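Local atomic coordinates of acetylated cis-Golgi protein, involved in ER-to-Golgi transport (Saccharomyces cerevisiae, PDB entry 6G8Y), a protein that probably takes part in ER-to-Golgi transport, as the yeast member of the GRASP family of PDZ-containing Golgi proteins. Residues Phe64-Val74 / Phe84-Ile92. Residues are numbered along the deposited sequence; the frame is centred on the assembly and turned at random.
Sequences FNEHCGRTLKV and FRDEYISII
The Lys73 side chain runs alongside the Tyr88 ring, both leaving the sheet in the same direction. The aliphatic part of the lysine passes the CE1 and OH end of the ring: Lys73 CG is 3.7 Å from Tyr88 CE1, and Lys73 CD is 3.5 Å from Tyr88 OH. Lys73 CG is anti to the backbone N (chi1 -171°), which starts the chain along the tyrosine. Thr71 CG2 meets the same ring at its edge, 3.5 Å from Tyr88 CD1. Further out, Lys73 NZ makes a long salt bridge of 4.0 Å to Asp86 OD2. Lys73 NZ has its stronger salt bridge with Asp40, while Asp86 OD1 takes a hydrogen bond from Asn75 ND2. Replacing this lysine with alanine is likely to strip the packing from the CE1 and OH end of the tyrosine and leave Asp40 without its cationic mate.

These residues sit on the antiparallel hairpin of strands 71-78 and 83-90, in the PDZ domain. Leu72 with Ile89 and Val74 with Glu87 are hydrogen-bonded pairs within it; Val74 N reaches Glu87 O at 2.8 Å. Leu72, Val74 and Ile89 form an apolar patch on one face, where Val74 CG2 touches Ile89 CG2 at 3.8 Å. Glu87 shares that face, and its OE2 takes NE and NH2 of Arg85 side-on.

Near the C-terminus, Ile91 packs between Leu72 and the end of helix 57-66. Its CD1 lies 3.7 Å from Phe64 CD2, and its CG1 meets Leu72 CB. The type II turn from His67 to Arg70 holds the Ile91 backbone at both ends: Gly69 N donates to Ile91 O, and Ile91 N donates to Arg70 O, nearly straight (174°). Behind them, the His67 ring lies between Leu72 CD1, over its centre, and the Arg70 guanidinium on the opposite face.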
loop_
_atom_site.group_PDB
_atom_site.type_symbol
_atom_site.label_atom_id
_atom_site.label_comp_id
_atom_site.label_asym_id
_atom_site.label_seq_id
_atom_site.Cartn_x
_atom_site.Cartn_y
_atom_site.Cartn_z
ATOM N N PHE A 64 -7.787 -9.249 -1.920
ATOM C CA PHE A 64 -7.671 -9.366 -3.393
ATOM C C PHE A 64 -8.696 -10.348 -3.955
ATOM O O PHE A 64 -9.355 -10.061 -4.971
ATOM C CB PHE A 64 -6.219 -9.701 -3.798
ATOM C CG PHE A 64 -5.344 -8.488 -3.933
ATOM C CD1 PHE A 64 -5.004 -7.705 -2.846
ATOM C CD2 PHE A 64 -4.890 -8.118 -5.185
ATOM C CE1 PHE A 64 -4.225 -6.570 -3.010
ATOM C CE2 PHE A 64 -4.097 -6.995 -5.346
ATOM C CZ PHE A 64 -3.795 -6.203 -4.266
ATOM N N ASN A 65 -8.869 -11.472 -3.278
ATOM C CA ASN A 65 -9.769 -12.497 -3.829
ATOM C C ASN A 65 -11.239 -12.059 -3.735
ATOM O O ASN A 65 -12.043 -12.413 -4.606
ATOM C CB ASN A 65 -9.471 -13.869 -3.224
ATOM C CG ASN A 65 -8.192 -14.484 -3.789
ATOM O OD1 ASN A 65 -7.685 -14.084 -4.873
ATOM N ND2 ASN A 65 -7.666 -15.456 -3.082
ATOM N N GLU A 66 -11.571 -11.195 -2.786
ATOM C CA GLU A 66 -12.915 -10.604 -2.753
ATOM C C GLU A 66 -13.199 -9.720 -3.971
ATOM O O GLU A 66 -14.348 -9.467 -4.326
ATOM C CB GLU A 66 -13.109 -9.821 -1.460
ATOM C CG GLU A 66 -13.480 -10.736 -0.296
ATOM C CD GLU A 66 -13.325 -10.121 1.078
ATOM O OE1 GLU A 66 -13.031 -10.882 2.030
ATOM O OE2 GLU A 66 -13.510 -8.898 1.226
ATOM N N HIS A 67 -12.147 -9.260 -4.630
ATOM C CA HIS A 67 -12.262 -8.399 -5.799
ATOM C C HIS A 67 -11.980 -9.111 -7.118
ATOM O O HIS A 67 -11.875 -8.461 -8.147
ATOM C CB HIS A 67 -11.306 -7.212 -5.620
ATOM C CG HIS A 67 -11.707 -6.272 -4.534
ATOM N ND1 HIS A 67 -11.495 -6.507 -3.193
ATOM C CD2 HIS A 67 -12.404 -5.106 -4.601
ATOM C CE1 HIS A 67 -11.981 -5.497 -2.489
ATOM N NE2 HIS A 67 -12.550 -4.636 -3.320
ATOM N N CYS A 68 -11.885 -10.453 -7.119
ATOM C CA CYS A 68 -11.641 -11.192 -8.354
ATOM C C CYS A 68 -12.726 -10.839 -9.372
ATOM O O CYS A 68 -13.931 -10.791 -9.046
ATOM C CB CYS A 68 -11.588 -12.729 -8.125
ATOM S SG CYS A 68 -10.021 -13.347 -7.438
ATOM N N GLY A 69 -12.296 -10.529 -10.588
ATOM C CA GLY A 69 -13.235 -10.186 -11.658
ATOM C C GLY A 69 -13.744 -8.764 -11.644
ATOM O O GLY A 69 -14.630 -8.423 -12.424
ATOM N N ARG A 70 -13.204 -7.925 -10.759
ATOM C CA ARG A 70 -13.628 -6.527 -10.688
ATOM C C ARG A 70 -12.423 -5.682 -10.270
ATOM O O ARG A 70 -11.295 -6.172 -10.283
ATOM C CB ARG A 70 -14.866 -6.364 -9.781
ATOM C CG ARG A 70 -14.651 -6.690 -8.310
ATOM C CD ARG A 70 -15.958 -6.603 -7.533
ATOM N NE ARG A 70 -15.864 -7.003 -6.127
ATOM C CZ ARG A 70 -15.822 -6.213 -5.057
ATOM N NH1 ARG A 70 -15.809 -4.888 -5.143
ATOM N NH2 ARG A 70 -15.779 -6.781 -3.847
ATOM N N THR A 71 -12.656 -4.428 -9.901
ATOM C CA THR A 71 -11.625 -3.461 -9.665
ATOM C C THR A 71 -11.357 -3.345 -8.185
ATOM O O THR A 71 -12.281 -3.226 -7.368
ATOM C CB THR A 71 -12.097 -2.083 -10.193
ATOM O OG1 THR A 71 -12.434 -2.269 -11.566
ATOM C CG2 THR A 71 -10.998 -1.091 -9.995
ATOM N N LEU A 72 -10.069 -3.328 -7.827
ATOM C CA LEU A 72 -9.654 -2.989 -6.455
ATOM C C LEU A 72 -9.144 -1.548 -6.444
ATOM O O LEU A 72 -8.289 -1.178 -7.286
ATOM C CB LEU A 72 -8.530 -3.931 -6.002
ATOM C CG LEU A 72 -7.882 -3.641 -4.646
ATOM C CD1 LEU A 72 -8.862 -3.886 -3.531
ATOM C CD2 LEU A 72 -6.618 -4.472 -4.438
ATOM N N LYS A 73 -9.614 -0.787 -5.461
ATOM C CA LYS A 73 -9.126 0.548 -5.169
ATOM C C LYS A 73 -7.901 0.454 -4.285
ATOM O O LYS A 73 -7.928 -0.158 -3.222
ATOM C CB LYS A 73 -10.213 1.346 -4.473
ATOM C CG LYS A 73 -9.946 2.816 -4.283
ATOM C CD LYS A 73 -11.300 3.461 -3.947
ATOM C CE LYS A 73 -11.186 4.622 -3.036
ATOM N NZ LYS A 73 -12.510 4.853 -2.406
ATOM N N VAL A 74 -6.823 1.071 -4.745
ATOM C CA VAL A 74 -5.526 1.076 -4.079
ATOM C C VAL A 74 -5.277 2.506 -3.622
ATOM O O VAL A 74 -5.261 3.436 -4.445
ATOM C CB VAL A 74 -4.430 0.620 -5.065
ATOM C CG1 VAL A 74 -3.056 0.602 -4.417
ATOM C CG2 VAL A 74 -4.805 -0.759 -5.614
ATOM N N PHE A 84 -2.244 12.171 -1.173
ATOM C CA PHE A 84 -2.962 10.902 -1.366
ATOM C C PHE A 84 -3.697 10.883 -2.693
ATOM O O PHE A 84 -4.241 11.898 -3.112
ATOM C CB PHE A 84 -4.012 10.705 -0.282
ATOM C CG PHE A 84 -3.458 10.582 1.105
ATOM C CD1 PHE A 84 -3.275 11.711 1.912
ATOM C CD2 PHE A 84 -3.128 9.328 1.628
ATOM C CE1 PHE A 84 -2.787 11.585 3.203
ATOM C CE2 PHE A 84 -2.651 9.204 2.929
ATOM C CZ PHE A 84 -2.459 10.337 3.709
ATOM N N ARG A 85 -3.740 9.724 -3.347
ATOM C CA ARG A 85 -4.660 9.520 -4.465
ATOM C C ARG A 85 -5.082 8.062 -4.494
ATOM O O ARG A 85 -4.495 7.222 -3.805
ATOM C CB ARG A 85 -4.038 9.870 -5.817
ATOM C CG ARG A 85 -2.889 8.962 -6.259
ATOM C CD ARG A 85 -2.382 9.347 -7.645
ATOM N NE ARG A 85 -1.528 8.296 -8.200
ATOM C CZ ARG A 85 -0.243 8.085 -7.898
ATOM N NH1 ARG A 85 0.408 8.870 -7.033
ATOM N NH2 ARG A 85 0.378 7.056 -8.453
ATOM N N ASP A 86 -6.067 7.774 -5.329
ATOM C CA ASP A 86 -6.536 6.415 -5.504
ATOM C C ASP A 86 -6.229 5.948 -6.898
ATOM O O ASP A 86 -6.501 6.653 -7.870
ATOM C CB ASP A 86 -8.043 6.322 -5.331
ATOM C CG ASP A 86 -8.507 6.699 -3.957
ATOM O OD1 ASP A 86 -7.775 6.507 -2.971
ATOM O OD2 ASP A 86 -9.646 7.203 -3.874
ATOM N N GLU A 87 -5.644 4.764 -7.002
ATOM C CA GLU A 87 -5.526 4.071 -8.278
ATOM C C GLU A 87 -6.470 2.877 -8.274
ATOM O O GLU A 87 -6.953 2.476 -7.213
ATOM C CB GLU A 87 -4.082 3.604 -8.522
ATOM C CG GLU A 87 -3.026 4.707 -8.667
ATOM C CD GLU A 87 -2.978 5.426 -10.013
ATOM O OE1 GLU A 87 -3.693 5.079 -10.961
ATOM O OE2 GLU A 87 -2.168 6.376 -10.110
ATOM N N TYR A 88 -6.712 2.321 -9.451
ATOM C CA TYR A 88 -7.643 1.216 -9.637
ATOM C C TYR A 88 -6.959 0.147 -10.442
ATOM O O TYR A 88 -6.320 0.442 -11.448
ATOM C CB TYR A 88 -8.899 1.712 -10.346
ATOM C CG TYR A 88 -9.701 2.608 -9.469
ATOM C CD1 TYR A 88 -10.592 2.094 -8.524
ATOM C CD2 TYR A 88 -9.543 3.975 -9.528
ATOM C CE1 TYR A 88 -11.312 2.923 -7.694
ATOM C CE2 TYR A 88 -10.254 4.819 -8.693
ATOM C CZ TYR A 88 -11.150 4.281 -7.789
ATOM O OH TYR A 88 -11.868 5.103 -6.942
ATOM N N ILE A 89 -7.081 -1.098 -10.005
ATOM C CA ILE A 89 -6.443 -2.193 -10.742
ATOM C C ILE A 89 -7.423 -3.339 -10.905
ATOM O O ILE A 89 -8.165 -3.670 -9.971
ATOM C CB ILE A 89 -5.126 -2.641 -10.086
ATOM C CG1 ILE A 89 -4.434 -3.760 -10.884
ATOM C CG2 ILE A 89 -5.337 -3.026 -8.638
ATOM C CD1 ILE A 89 -3.459 -4.577 -10.067
ATOM N N SER A 90 -7.446 -3.924 -12.104
ATOM C CA SER A 90 -8.291 -5.077 -12.372
ATOM C C SER A 90 -7.667 -6.332 -11.769
ATOM O O SER A 90 -6.506 -6.666 -12.055
ATOM C CB SER A 90 -8.466 -5.278 -13.876
ATOM O OG SER A 90 -9.257 -4.242 -14.419
ATOM N N ILE A 91 -8.450 -7.022 -10.949
ATOM C CA ILE A 91 -8.020 -8.275 -10.325
ATOM C C ILE A 91 -8.582 -9.441 -11.123
ATOM O O ILE A 91 -9.779 -9.515 -11.328
ATOM C CB ILE A 91 -8.505 -8.336 -8.860
ATOM C CG1 ILE A 91 -8.035 -7.087 -8.081
ATOM C CG2 ILE A 91 -8.075 -9.646 -8.183
ATOM C CD1 ILE A 91 -6.545 -6.782 -8.177
ATOM N N ILE A 92 -7.736 -10.351 -11.576
ATOM C CA ILE A 92 -8.244 -11.473 -12.393
ATOM C C ILE A 92 -8.880 -12.534 -11.500
ATOM O O ILE A 92 -8.574 -12.667 -10.310
ATOM C CB ILE A 92 -7.179 -12.049 -13.374
ATOM C CG1 ILE A 92 -6.096 -12.882 -12.690
ATOM C CG2 ILE A 92 -6.539 -10.935 -14.181
ATOM C CD1 ILE A 92 -5.107 -13.498 -13.663
ATOM O OXT ILE A 92 -9.724 -13.279 -11.987
HETATM O O HOH W 1 -12.032 -5.125 -13.517
#